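Local atomic coordinates of Cel44C (Paenibacillus polymyxa, PDB entry 2YIH), a protein that hydrolyses internal beta-1,4-glucosidic linkages of xyloglucan and cellulose-type glucans, as an endo-acting glycoside hydrolase of family 44. Residues A[260-265]-A[276-281]; A[68-73]-A[117-122]; A[145-150]-A[159-164]; A[448-453]-A[510-515]. The protein carries 8 engineered substitutions. All coordinates share one frame; numbering follows the deposited sequence.

Interaction 1 (A[260-265]-A[276-281]); sequences DYYLDQ and RLLDVF
The carbonyl O of L278, whose side chain packs against Y262 and L263 of the helix, receives a hydrogen bond of 2.8 Å from R276 NH1. That bond is fairly straight, 158° at the hydrogen, and L278 O lies in the plane of the guanidinium group, so the loop is tied to itself just before the strand begins. Everything that crosses between 260-265 and 276-281 is apolar. With chi1 at -179°, Y262 carries its ring away from the helix, and CE2 comes to 3.7 Å from L278 CD2, while the phenol OH passes L278 CD1. One atom back, Y262 CD2 meets F281 CE1 at 3.6 Å, arriving at the edge of the phenylalanine ring, close to its plane; the two rings are inclined at 66°. L263 CD2 wedges in beside both residues, 3.7 Å from F281 CD1 and 4.1 Å from L278 CD2. P231 of strand 227-233 touches the side chains of Y262 and F281, and helix 337-348 covers L263. All four packed residues are buried, as expected where helix 258-273 lies against the outside of the barrel and the chain returns through a short loop into strand 280-285, a helix-to-strand return of the (beta/alpha)8 fold.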
loop_
_atom_site.group_PDB
_atom_site.type_symbol
_atom_site.label_atom_id
_atom_site.label_comp_id
_atom_site.label_asym_id
_atom_site.label_seq_id
_atom_site.Cartn_x
_atom_site.Cartn_y
_atom_site.Cartn_z
ATOM N N ASP A 260 -16.831 4.021 -9.247
ATOM C CA ASP A 260 -17.460 5.284 -9.667
ATOM C C ASP A 260 -18.605 5.706 -8.765
ATOM O O ASP A 260 -18.708 6.888 -8.401
ATOM C CB ASP A 260 -17.987 5.158 -11.107
ATOM C CG ASP A 260 -16.863 5.049 -12.125
ATOM O OD1 ASP A 260 -15.710 5.405 -11.799
ATOM O OD2 ASP A 260 -17.117 4.553 -13.237
ATOM N N TYR A 261 -19.443 4.736 -8.375
ATOM C CA TYR A 261 -20.561 5.026 -7.469
ATOM C C TYR A 261 -20.037 5.631 -6.161
ATOM O O TYR A 261 -20.566 6.620 -5.653
ATOM C CB TYR A 261 -21.390 3.747 -7.195
ATOM C CG TYR A 261 -22.400 3.881 -6.060
ATOM C CD1 TYR A 261 -23.696 4.339 -6.305
ATOM C CD2 TYR A 261 -22.079 3.503 -4.744
ATOM C CE1 TYR A 261 -24.621 4.462 -5.250
ATOM C CE2 TYR A 261 -22.999 3.620 -3.697
ATOM C CZ TYR A 261 -24.265 4.100 -3.959
ATOM O OH TYR A 261 -25.170 4.231 -2.949
ATOM N N TYR A 262 -19.025 4.984 -5.595
ATOM C CA TYR A 262 -18.458 5.442 -4.324
ATOM C C TYR A 262 -17.874 6.854 -4.436
ATOM O O TYR A 262 -18.144 7.718 -3.604
ATOM C CB TYR A 262 -17.393 4.471 -3.851
ATOM C CG TYR A 262 -16.739 4.820 -2.518
ATOM C CD1 TYR A 262 -17.287 4.368 -1.300
ATOM C CD2 TYR A 262 -15.507 5.489 -2.489
ATOM C CE1 TYR A 262 -16.659 4.650 -0.100
ATOM C CE2 TYR A 262 -14.876 5.759 -1.316
ATOM C CZ TYR A 262 -15.441 5.316 -0.128
ATOM O OH TYR A 262 -14.773 5.537 1.019
ATOM N N LEU A 263 -17.086 7.083 -5.482
ATOM C CA LEU A 263 -16.458 8.386 -5.681
ATOM C C LEU A 263 -17.503 9.482 -5.827
ATOM O O LEU A 263 -17.439 10.515 -5.152
ATOM C CB LEU A 263 -15.521 8.358 -6.889
ATOM C CG LEU A 263 -14.217 7.598 -6.670
ATOM C CD1 LEU A 263 -13.649 7.128 -7.996
ATOM C CD2 LEU A 263 -13.213 8.463 -5.916
ATOM N N ASP A 264 -18.520 9.219 -6.648
ATOM C CA ASP A 264 -19.555 10.217 -6.890
ATOM C C ASP A 264 -20.379 10.453 -5.632
ATOM O O ASP A 264 -20.712 11.594 -5.291
ATOM C CB ASP A 264 -20.445 9.745 -8.061
ATOM C CG ASP A 264 -21.382 10.830 -8.569
ATOM O OD1 ASP A 264 -20.999 12.005 -8.577
ATOM O OD2 ASP A 264 -22.486 10.470 -9.042
ATOM N N GLN A 265 -20.709 9.376 -4.911
ATOM C CA GLN A 265 -21.535 9.520 -3.701
ATOM C C GLN A 265 -20.773 10.208 -2.578
ATOM O O GLN A 265 -21.356 11.018 -1.849
ATOM C CB GLN A 265 -22.079 8.152 -3.219
ATOM C CG GLN A 265 -23.109 7.522 -4.200
ATOM C CD GLN A 265 -24.344 8.402 -4.421
ATOM O OE1 GLN A 265 -24.712 8.733 -5.568
ATOM N NE2 GLN A 265 -24.905 8.877 -3.333
ATOM N N ARG A 276 -14.607 18.224 2.458
ATOM C CA ARG A 276 -14.158 16.993 1.787
ATOM C C ARG A 276 -14.168 15.835 2.804
ATOM O O ARG A 276 -13.453 15.878 3.798
ATOM C CB ARG A 276 -12.720 17.176 1.257
ATOM C CG ARG A 276 -12.117 15.917 0.638
ATOM C CD ARG A 276 -10.782 16.262 0.035
ATOM N NE ARG A 276 -10.859 16.787 -1.346
ATOM C CZ ARG A 276 -10.950 16.048 -2.450
ATOM N NH1 ARG A 276 -11.100 14.715 -2.385
ATOM N NH2 ARG A 276 -10.857 16.652 -3.654
ATOM N N LEU A 277 -14.891 14.769 2.487
ATOM C CA LEU A 277 -14.997 13.604 3.384
ATOM C C LEU A 277 -14.158 12.400 2.930
ATOM O O LEU A 277 -14.033 11.412 3.663
ATOM C CB LEU A 277 -16.470 13.200 3.497
ATOM C CG LEU A 277 -17.382 14.250 4.134
ATOM C CD1 LEU A 277 -18.817 13.750 4.143
ATOM C CD2 LEU A 277 -16.920 14.597 5.567
ATOM N N LEU A 278 -13.604 12.473 1.725
ATOM C CA LEU A 278 -12.713 11.437 1.213
ATOM C C LEU A 278 -11.475 12.123 0.665
ATOM O O LEU A 278 -11.594 12.939 -0.238
ATOM C CB LEU A 278 -13.388 10.621 0.099
ATOM C CG LEU A 278 -12.508 9.534 -0.542
ATOM C CD1 LEU A 278 -12.276 8.366 0.449
ATOM C CD2 LEU A 278 -13.168 9.048 -1.811
ATOM N N ASP A 279 -10.293 11.763 1.173
ATOM C CA ASP A 279 -9.058 12.338 0.680
ATOM C C ASP A 279 -8.316 11.403 -0.251
ATOM O O ASP A 279 -7.667 11.858 -1.194
ATOM C CB ASP A 279 -8.162 12.730 1.855
ATOM C CG ASP A 279 -8.756 13.863 2.631
ATOM O OD1 ASP A 279 -8.725 14.988 2.069
ATOM O OD2 ASP A 279 -9.345 13.605 3.706
ATOM N N VAL A 280 -8.389 10.093 0.026
ATOM C CA VAL A 280 -7.581 9.122 -0.700
ATOM C C VAL A 280 -8.435 7.904 -1.004
ATOM O O VAL A 280 -9.011 7.308 -0.079
ATOM C CB VAL A 280 -6.354 8.665 0.140
ATOM C CG1 VAL A 280 -5.438 7.732 -0.671
ATOM C CG2 VAL A 280 -5.555 9.899 0.685
ATOM N N PHE A 281 -8.490 7.548 -2.275
ATOM C CA PHE A 281 -9.227 6.370 -2.706
ATOM C C PHE A 281 -8.274 5.210 -2.563
ATOM O O PHE A 281 -7.165 5.237 -3.110
ATOM C CB PHE A 281 -9.725 6.520 -4.146
ATOM C CG PHE A 281 -10.629 5.385 -4.576
ATOM C CD1 PHE A 281 -11.980 5.409 -4.266
ATOM C CD2 PHE A 281 -10.104 4.275 -5.241
ATOM C CE1 PHE A 281 -12.821 4.323 -4.627
ATOM C CE2 PHE A 281 -10.923 3.196 -5.605
ATOM C CZ PHE A 281 -12.284 3.220 -5.277
#

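Interaction 2 (A[68-73]-A[117-122]); sequences HSSDNY and AADGNG. Engineered in segment 68-73: H68 (natural residue Gln). Engineered in segment 117-122: A118 (natural residue Lys).
S70 and G122 form an antiparallel hydrogen-bonded pair, but N121 also faces S70, which makes this a classic beta bulge. S70 N gives a bond of 3.0 Å to G122 O, and the return bond, G122 N to S70 O, is 2.8 Å long. Beside the pair, S69 OG approaches G122 CA to 3.6 Å. The S70 side chain points into the loop: its CB sits 3.3 Å from D119 O, and with OG anti to the carbonyl carbon (chi1 -69°) the hydroxyl comes to 3.8 Å from A117 CB. S70 OG is also bonded to N61 ND2 and to a water 2.7 Å away, and that water accepts from D119 N. On each side an aspartate holds its own turn. D119 OD1 accepts from N121 N at 2.9 Å, and D71 OD1 accepts from Y73 N, so both are Asx turns; S69 OG donates to D71 OD2. The carboxylates have arginine partners as well, R49 for D71 and R134 for D119. Strand 69-71 is the middle member of a small three-stranded sheet, between 60-61 and 122-123, with helix 73-77 following directly.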
loop_
_atom_site.group_PDB
_atom_site.type_symbol
_atom_site.label_atom_id
_atom_site.label_comp_id
_atom_site.label_asym_id
_atom_site.label_seq_id
_atom_site.Cartn_x
_atom_site.Cartn_y
_atom_site.Cartn_z
ATOM N N HIS A 68 -12.219 -16.846 14.877
ATOM C CA HIS A 68 -12.949 -15.661 15.317
ATOM C C HIS A 68 -12.580 -15.316 16.756
ATOM O O HIS A 68 -13.423 -15.044 17.605
ATOM C CB HIS A 68 -14.471 -15.866 15.134
ATOM C CG HIS A 68 -14.836 -16.307 13.760
ATOM N ND1 HIS A 68 -14.987 -15.422 12.707
ATOM C CD2 HIS A 68 -15.013 -17.542 13.239
ATOM C CE1 HIS A 68 -15.234 -16.099 11.602
ATOM N NE2 HIS A 68 -15.260 -17.388 11.898
ATOM N N SER A 69 -11.278 -15.299 17.014
ATOM C CA SER A 69 -10.758 -15.197 18.369
ATOM C C SER A 69 -10.589 -13.727 18.759
ATOM O O SER A 69 -9.943 -12.969 18.048
ATOM C CB SER A 69 -9.390 -15.901 18.432
ATOM O OG SER A 69 -8.791 -15.744 19.709
ATOM N N SER A 70 -11.110 -13.346 19.915
ATOM C CA SER A 70 -10.802 -12.056 20.525
ATOM C C SER A 70 -9.634 -12.214 21.472
ATOM O O SER A 70 -9.666 -13.071 22.370
ATOM C CB SER A 70 -12.007 -11.530 21.319
ATOM O OG SER A 70 -13.051 -11.187 20.430
ATOM N N ASP A 71 -8.603 -11.395 21.304
ATOM C CA ASP A 71 -7.414 -11.577 22.117
ATOM C C ASP A 71 -6.466 -10.389 21.973
ATOM O O ASP A 71 -6.816 -9.366 21.339
ATOM C CB ASP A 71 -6.732 -12.906 21.723
ATOM C CG ASP A 71 -6.354 -12.946 20.254
ATOM O OD1 ASP A 71 -5.791 -11.940 19.772
ATOM O OD2 ASP A 71 -6.699 -13.947 19.575
ATOM N N ASN A 72 -5.326 -10.484 22.638
ATOM C CA ASN A 72 -4.333 -9.408 22.688
ATOM C C ASN A 72 -3.288 -9.462 21.562
ATOM O O ASN A 72 -2.199 -8.901 21.706
ATOM C CB ASN A 72 -3.623 -9.426 24.053
ATOM C CG ASN A 72 -2.819 -10.708 24.291
ATOM O OD1 ASN A 72 -2.929 -11.674 23.573
ATOM N ND2 ASN A 72 -2.066 -10.721 25.380
ATOM N N TYR A 73 -3.613 -10.112 20.448
ATOM C CA TYR A 73 -2.632 -10.270 19.362
ATOM C C TYR A 73 -1.964 -8.936 18.998
ATOM O O TYR A 73 -0.759 -8.883 18.752
ATOM C CB TYR A 73 -3.298 -10.831 18.111
ATOM C CG TYR A 73 -2.381 -10.808 16.894
ATOM C CD1 TYR A 73 -1.305 -11.683 16.798
ATOM C CD2 TYR A 73 -2.544 -9.859 15.888
ATOM C CE1 TYR A 73 -0.449 -11.638 15.720
ATOM C CE2 TYR A 73 -1.719 -9.846 14.792
ATOM C CZ TYR A 73 -0.664 -10.711 14.725
ATOM O OH TYR A 73 0.159 -10.682 13.628
ATOM N N ALA A 117 -14.047 -5.702 19.786
ATOM C CA ALA A 117 -13.888 -6.744 20.826
ATOM C C ALA A 117 -14.018 -6.192 22.245
ATOM O O ALA A 117 -13.263 -5.282 22.655
ATOM C CB ALA A 117 -12.546 -7.420 20.681
ATOM N N ALA A 118 -14.891 -6.813 23.045
ATOM C CA ALA A 118 -15.075 -6.362 24.425
ATOM C C ALA A 118 -14.057 -6.984 25.361
ATOM O O ALA A 118 -13.933 -6.542 26.518
ATOM C CB ALA A 118 -16.495 -6.702 24.929
ATOM N N ASP A 119 -13.454 -8.106 24.951
ATOM C CA ASP A 119 -12.569 -8.841 25.867
ATOM C C ASP A 119 -11.453 -9.526 25.062
ATOM O O ASP A 119 -11.418 -9.418 23.831
ATOM C CB ASP A 119 -13.378 -9.917 26.605
ATOM C CG ASP A 119 -14.118 -10.821 25.658
ATOM O OD1 ASP A 119 -13.453 -11.447 24.801
ATOM O OD2 ASP A 119 -15.365 -10.929 25.766
ATOM N N GLY A 120 -10.595 -10.272 25.769
ATOM C CA GLY A 120 -9.612 -11.138 25.121
ATOM C C GLY A 120 -9.831 -12.619 25.404
ATOM O O GLY A 120 -8.864 -13.365 25.567
ATOM N N ASN A 121 -11.086 -13.060 25.416
ATOM C CA ASN A 121 -11.430 -14.399 25.924
ATOM C C ASN A 121 -11.585 -15.455 24.805
ATOM O O ASN A 121 -12.260 -16.500 24.997
ATOM C CB ASN A 121 -12.710 -14.323 26.785
ATOM C CG ASN A 121 -12.598 -13.336 27.972
ATOM O OD1 ASN A 121 -13.628 -12.923 28.533
ATOM N ND2 ASN A 121 -11.376 -12.973 28.371
ATOM N N GLY A 122 -11.027 -15.180 23.617
ATOM C CA GLY A 122 -10.916 -16.195 22.558
ATOM C C GLY A 122 -12.109 -16.334 21.614
ATOM O O GLY A 122 -12.814 -15.355 21.331
HETATM O O HOH W 1 -14.395 -10.083 22.539
HETATM O O HOH W 2 -5.755 -12.067 25.202
#

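Interaction 3 (A[145-150]-A[159-164]); sequences PFQLQP and VDEFVH. With SO4 (sulfate ion), chain F.
F146 leaves the loop toward helix 159-170, and its CB already lies over the imidazole face of H164, 4.0 Å from the ring centroid. Further out, CD2 comes to 3.5 Å from H164 CG, and the two rings make an offset stack with centroids 4.7 Å apart and planes at 30°; in return, H164 CB sits over the phenyl face. F146 CD1 rests against CA and CB of E161. At the far end, CE1 reaches 3.4 Å from D160 OD1, and OD2 lies at the ring edge, in its plane, near CZ. D160 OD1 is itself held by K142 N. The next residue supplies the polar part: Q147 N donates to E161 OE2 at 2.7 Å; the E161 chain, extended with CG anti to the backbone N (chi1 -174°), carries that oxygen to the loop. K142 NZ forms a salt bridge with the same oxygen and also bonds Q147 OE1. Two waters complete the seam, one linking Q147 OE1 to E161 OE1 and one linking Q147 O to E161 O. A sulfate, probably from the crystallisation liquor, accepts from L148 N. P150 touches E56, a calcium ligand, so the loop connects the metal site to helix 159-170, while I222 of helix 205-222 packs on F146 and D160.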
loop_
_atom_site.group_PDB
_atom_site.type_symbol
_atom_site.label_atom_id
_atom_site.label_comp_id
_atom_site.label_asym_id
_atom_site.label_seq_id
_atom_site.Cartn_x
_atom_site.Cartn_y
_atom_site.Cartn_z
ATOM N N PRO A 145 -18.592 15.070 27.061
ATOM C CA PRO A 145 -17.206 15.465 27.273
ATOM C C PRO A 145 -16.272 14.281 27.038
ATOM O O PRO A 145 -16.552 13.192 27.503
ATOM C CB PRO A 145 -17.184 15.892 28.749
ATOM C CG PRO A 145 -18.561 16.478 28.965
ATOM C CD PRO A 145 -19.477 15.557 28.149
ATOM N N PHE A 146 -15.194 14.503 26.292
ATOM C CA PHE A 146 -14.226 13.450 26.037
ATOM C C PHE A 146 -13.424 13.117 27.298
ATOM O O PHE A 146 -13.092 13.994 28.084
ATOM C CB PHE A 146 -13.254 13.866 24.937
ATOM C CG PHE A 146 -13.874 14.023 23.590
ATOM C CD1 PHE A 146 -14.727 13.029 23.061
ATOM C CD2 PHE A 146 -13.614 15.159 22.833
ATOM C CE1 PHE A 146 -15.265 13.180 21.802
ATOM C CE2 PHE A 146 -14.144 15.291 21.563
ATOM C CZ PHE A 146 -15.005 14.303 21.066
ATOM N N GLN A 147 -13.067 11.848 27.449
ATOM C CA GLN A 147 -12.208 11.396 28.524
ATOM C C GLN A 147 -10.910 10.896 27.895
ATOM O O GLN A 147 -10.941 10.106 26.959
ATOM C CB GLN A 147 -12.905 10.249 29.303
ATOM C CG GLN A 147 -14.291 10.631 29.882
ATOM C CD GLN A 147 -15.122 9.393 30.306
ATOM O OE1 GLN A 147 -15.899 8.816 29.506
ATOM N NE2 GLN A 147 -14.935 8.963 31.550
ATOM N N LEU A 148 -9.769 11.314 28.426
ATOM C CA LEU A 148 -8.507 10.676 28.041
ATOM C C LEU A 148 -8.363 9.279 28.615
ATOM O O LEU A 148 -7.631 8.455 28.054
ATOM C CB LEU A 148 -7.307 11.546 28.459
ATOM C CG LEU A 148 -7.230 12.910 27.764
ATOM C CD1 LEU A 148 -6.002 13.670 28.273
ATOM C CD2 LEU A 148 -7.161 12.790 26.238
ATOM N N GLN A 149 -9.070 9.010 29.714
ATOM C CA GLN A 149 -9.155 7.673 30.313
ATOM C C GLN A 149 -10.602 7.212 30.050
ATOM O O GLN A 149 -11.522 7.626 30.773
ATOM C CB GLN A 149 -8.881 7.705 31.845
ATOM C CG GLN A 149 -7.470 8.200 32.244
ATOM C CD GLN A 149 -7.442 8.883 33.621
ATOM O OE1 GLN A 149 -7.323 10.111 33.718
ATOM N NE2 GLN A 149 -7.564 8.089 34.687
ATOM N N PRO A 150 -10.831 6.484 28.942
ATOM C CA PRO A 150 -12.224 6.203 28.563
ATOM C C PRO A 150 -12.929 5.275 29.541
ATOM O O PRO A 150 -12.282 4.575 30.337
ATOM C CB PRO A 150 -12.087 5.519 27.194
ATOM C CG PRO A 150 -10.709 4.839 27.258
ATOM C CD PRO A 150 -9.863 5.861 28.005
ATOM N N VAL A 159 -15.462 6.761 18.549
ATOM C CA VAL A 159 -14.308 6.906 17.654
ATOM C C VAL A 159 -13.748 8.318 17.761
ATOM O O VAL A 159 -12.519 8.498 17.787
ATOM C CB VAL A 159 -14.644 6.558 16.201
ATOM C CG1 VAL A 159 -13.377 6.670 15.350
ATOM C CG2 VAL A 159 -15.190 5.139 16.106
ATOM N N ASP A 160 -14.612 9.331 17.858
ATOM C CA ASP A 160 -14.078 10.688 17.926
ATOM C C ASP A 160 -13.322 10.965 19.232
ATOM O O ASP A 160 -12.389 11.770 19.253
ATOM C CB ASP A 160 -15.136 11.772 17.569
ATOM C CG ASP A 160 -16.263 11.891 18.589
ATOM O OD1 ASP A 160 -16.449 11.027 19.468
ATOM O OD2 ASP A 160 -17.010 12.890 18.467
ATOM N N GLU A 161 -13.689 10.254 20.295
ATOM C CA GLU A 161 -12.952 10.285 21.558
ATOM C C GLU A 161 -11.528 9.751 21.361
ATOM O O GLU A 161 -10.559 10.279 21.907
ATOM C CB GLU A 161 -13.692 9.475 22.628
ATOM C CG GLU A 161 -13.038 9.602 24.006
ATOM C CD GLU A 161 -13.937 9.103 25.106
ATOM O OE1 GLU A 161 -14.313 7.925 25.075
ATOM O OE2 GLU A 161 -14.329 9.920 25.963
ATOM N N PHE A 162 -11.410 8.701 20.569
ATOM C CA PHE A 162 -10.104 8.155 20.291
ATOM C C PHE A 162 -9.281 9.164 19.464
ATOM O O PHE A 162 -8.070 9.342 19.691
ATOM C CB PHE A 162 -10.277 6.847 19.531
ATOM C CG PHE A 162 -8.975 6.250 19.070
ATOM C CD1 PHE A 162 -7.942 6.027 19.989
ATOM C CD2 PHE A 162 -8.773 5.967 17.733
ATOM C CE1 PHE A 162 -6.739 5.459 19.564
ATOM C CE2 PHE A 162 -7.558 5.406 17.303
ATOM C CZ PHE A 162 -6.574 5.138 18.235
ATOM N N VAL A 163 -9.895 9.734 18.430
ATOM C CA VAL A 163 -9.170 10.724 17.636
ATOM C C VAL A 163 -8.759 11.923 18.504
ATOM O O VAL A 163 -7.629 12.421 18.428
ATOM C CB VAL A 163 -9.940 11.172 16.367
ATOM C CG1 VAL A 163 -9.100 12.229 15.566
ATOM C CG2 VAL A 163 -10.235 9.963 15.483
ATOM N N HIS A 164 -9.654 12.355 19.386
ATOM C CA HIS A 164 -9.287 13.417 20.324
ATOM C C HIS A 164 -8.085 13.045 21.203
ATOM O O HIS A 164 -7.232 13.904 21.493
ATOM C CB HIS A 164 -10.512 13.798 21.189
ATOM C CG HIS A 164 -10.185 14.681 22.350
ATOM N ND1 HIS A 164 -10.227 16.058 22.271
ATOM C CD2 HIS A 164 -9.843 14.385 23.625
ATOM C CE1 HIS A 164 -9.892 16.572 23.444
ATOM N NE2 HIS A 164 -9.642 15.578 24.280
HETATM S S SO4 F . -9.857 12.400 31.737
HETATM O O1 SO4 F . -9.770 13.257 30.549
HETATM O O2 SO4 F . -10.368 13.152 32.870
HETATM O O3 SO4 F . -10.747 11.261 31.498
HETATM O O4 SO4 F . -8.549 11.863 32.084
HETATM O O HOH W 3 -15.556 6.928 27.251
HETATM O O HOH W 4 -10.112 11.359 24.457
#

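Interaction 4 (A[448-453]-A[510-515]); sequences HLVVMN and AYHIVL
Four backbone hydrogen bonds join 448-453 and 510-515, antiparallel neighbours in the nine-stranded mixed sheet of the beta domain, flanked by strands 433-439 and 474-481. Two link L449 with I513 and two V451 with Y511; the shortest is 2.7 Å, I513 N to L449 O, and all are close to straight. Between them, in the non-hydrogen-bonded pair V450-H512, V450 CA makes a C-H contact of 3.3 Å with Y511 O. Apolar packing takes up one face: L449 CD1 meets L515 CD1 at 4.1 Å, and V451 CG1 touches I513 CD1. The opposite face includes V450, H512, M452 and A510. There H512, its CG anti to the backbone N (chi1 -172°), turns one imidazole face under V450 CG2, a CH-pi contact 4.2 Å from the ring centroid, while H512 ND1 bonds L407 O. M452 CB closes on A510 CB. Cohesion thus comes from the main-chain ladder and from hydrocarbon contacts on both faces, with the buried H512 ND1 satisfied by a backbone carbonyl beyond the sheet.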
loop_
_atom_site.group_PDB
_atom_site.type_symbol
_atom_site.label_atom_id
_atom_site.label_comp_id
_atom_site.label_asym_id
_atom_site.label_seq_id
_atom_site.Cartn_x
_atom_site.Cartn_y
_atom_site.Cartn_z
ATOM N N HIS A 448 19.898 8.878 -11.121
ATOM C CA HIS A 448 19.674 7.556 -10.521
ATOM C C HIS A 448 18.950 6.694 -11.541
ATOM O O HIS A 448 17.903 7.103 -12.078
ATOM C CB HIS A 448 18.808 7.713 -9.272
ATOM C CG HIS A 448 19.558 8.229 -8.086
ATOM N ND1 HIS A 448 19.713 9.575 -7.817
ATOM C CD2 HIS A 448 20.183 7.566 -7.088
ATOM C CE1 HIS A 448 20.453 9.715 -6.734
ATOM N NE2 HIS A 448 20.757 8.511 -6.276
ATOM N N LEU A 449 19.453 5.477 -11.768
ATOM C CA LEU A 449 18.801 4.551 -12.691
ATOM C C LEU A 449 18.641 3.223 -11.992
ATOM O O LEU A 449 19.620 2.686 -11.469
ATOM C CB LEU A 449 19.651 4.304 -13.940
ATOM C CG LEU A 449 20.175 5.518 -14.684
ATOM C CD1 LEU A 449 21.010 5.000 -15.875
ATOM C CD2 LEU A 449 19.045 6.445 -15.166
ATOM N N VAL A 450 17.421 2.704 -11.951
ATOM C CA VAL A 450 17.215 1.312 -11.472
ATOM C C VAL A 450 16.861 0.483 -12.696
ATOM O O VAL A 450 15.942 0.826 -13.456
ATOM C CB VAL A 450 16.114 1.237 -10.362
ATOM C CG1 VAL A 450 15.702 -0.253 -10.103
ATOM C CG2 VAL A 450 16.621 1.843 -9.080
ATOM N N VAL A 451 17.676 -0.531 -12.971
ATOM C CA VAL A 451 17.490 -1.371 -14.150
ATOM C C VAL A 451 17.476 -2.857 -13.752
ATOM O O VAL A 451 18.153 -3.282 -12.792
ATOM C CB VAL A 451 18.571 -1.073 -15.231
ATOM C CG1 VAL A 451 19.998 -1.373 -14.718
ATOM C CG2 VAL A 451 18.257 -1.827 -16.539
ATOM N N MET A 452 16.674 -3.641 -14.440
ATOM C CA MET A 452 16.610 -5.061 -14.100
ATOM C C MET A 452 16.482 -5.948 -15.315
ATOM O O MET A 452 15.869 -5.557 -16.310
ATOM C CB MET A 452 15.471 -5.327 -13.109
ATOM C CG MET A 452 14.062 -5.105 -13.687
ATOM S SD MET A 452 12.905 -4.418 -12.482
ATOM C CE MET A 452 13.514 -2.709 -12.433
ATOM N N ASN A 453 17.051 -7.156 -15.212
ATOM C CA ASN A 453 16.889 -8.201 -16.215
ATOM C C ASN A 453 15.998 -9.317 -15.671
ATOM O O ASN A 453 16.373 -10.004 -14.693
ATOM C CB ASN A 453 18.286 -8.761 -16.567
ATOM C CG ASN A 453 18.253 -9.736 -17.740
ATOM O OD1 ASN A 453 17.201 -10.225 -18.134
ATOM N ND2 ASN A 453 19.434 -10.081 -18.239
ATOM N N ALA A 510 19.093 -7.032 -10.457
ATOM C CA ALA A 510 18.625 -5.640 -10.423
ATOM C C ALA A 510 19.775 -4.776 -9.954
ATOM O O ALA A 510 20.437 -5.129 -8.984
ATOM C CB ALA A 510 17.449 -5.509 -9.463
ATOM N N TYR A 511 20.017 -3.653 -10.633
ATOM C CA TYR A 511 21.056 -2.698 -10.212
ATOM C C TYR A 511 20.436 -1.322 -10.003
ATOM O O TYR A 511 19.465 -0.944 -10.714
ATOM C CB TYR A 511 22.132 -2.507 -11.302
ATOM C CG TYR A 511 23.004 -3.716 -11.621
ATOM C CD1 TYR A 511 23.784 -4.311 -10.625
ATOM C CD2 TYR A 511 23.137 -4.169 -12.947
ATOM C CE1 TYR A 511 24.633 -5.378 -10.920
ATOM C CE2 TYR A 511 23.954 -5.269 -13.257
ATOM C CZ TYR A 511 24.707 -5.852 -12.230
ATOM O OH TYR A 511 25.516 -6.923 -12.528
ATOM N N HIS A 512 21.063 -0.569 -9.102
ATOM C CA HIS A 512 20.848 0.871 -8.958
ATOM C C HIS A 512 22.160 1.529 -9.341
ATOM O O HIS A 512 23.202 1.307 -8.707
ATOM C CB HIS A 512 20.509 1.217 -7.496
ATOM C CG HIS A 512 20.071 2.649 -7.256
ATOM N ND1 HIS A 512 19.169 2.969 -6.266
ATOM C CD2 HIS A 512 20.431 3.828 -7.829
ATOM C CE1 HIS A 512 18.997 4.284 -6.228
ATOM N NE2 HIS A 512 19.762 4.832 -7.156
ATOM N N ILE A 513 22.115 2.253 -10.449
ATOM C CA ILE A 513 23.290 2.999 -10.967
ATOM C C ILE A 513 23.160 4.488 -10.607
ATOM O O ILE A 513 22.101 5.076 -10.807
ATOM C CB ILE A 513 23.349 2.870 -12.486
ATOM C CG1 ILE A 513 23.463 1.375 -12.865
ATOM C CG2 ILE A 513 24.509 3.694 -13.072
ATOM C CD1 ILE A 513 23.254 1.064 -14.328
ATOM N N VAL A 514 24.221 5.068 -10.039
ATOM C CA VAL A 514 24.212 6.486 -9.656
ATOM C C VAL A 514 25.309 7.177 -10.461
ATOM O O VAL A 514 26.497 6.882 -10.278
ATOM C CB VAL A 514 24.434 6.699 -8.147
ATOM C CG1 VAL A 514 24.419 8.197 -7.788
ATOM C CG2 VAL A 514 23.361 5.915 -7.298
ATOM N N LEU A 515 24.902 8.014 -11.411
ATOM C CA LEU A 515 25.855 8.709 -12.294
ATOM C C LEU A 515 26.097 10.124 -11.775
ATOM O O LEU A 515 25.199 10.744 -11.206
ATOM C CB LEU A 515 25.294 8.779 -13.701
ATOM C CG LEU A 515 24.934 7.413 -14.271
ATOM C CD1 LEU A 515 24.115 7.609 -15.520
ATOM C CD2 LEU A 515 26.187 6.660 -14.575
#

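Along the chain the contacts come in the order interaction 2, 3, 1 and 4. This chain is the family 44 part of a longer multidomain protein. The first three contacts belong to its (beta/alpha)8 catalytic domain, and interaction 4 lies in its beta-sheet domain. Interaction 1 joins a barrel helix to the entry of its next strand. Interaction 2 lies in an excursion, and interaction 3 packs a loop on barrel helix 159-170, both nearer the calcium site, with centres about 22 Å apart. Helix 205-222 packs against residues of both interactions 1 and 3. Interaction 4 is about 37 Å, centre to centre, from interaction 1 and farther from the others, consistent with two separately packed domains.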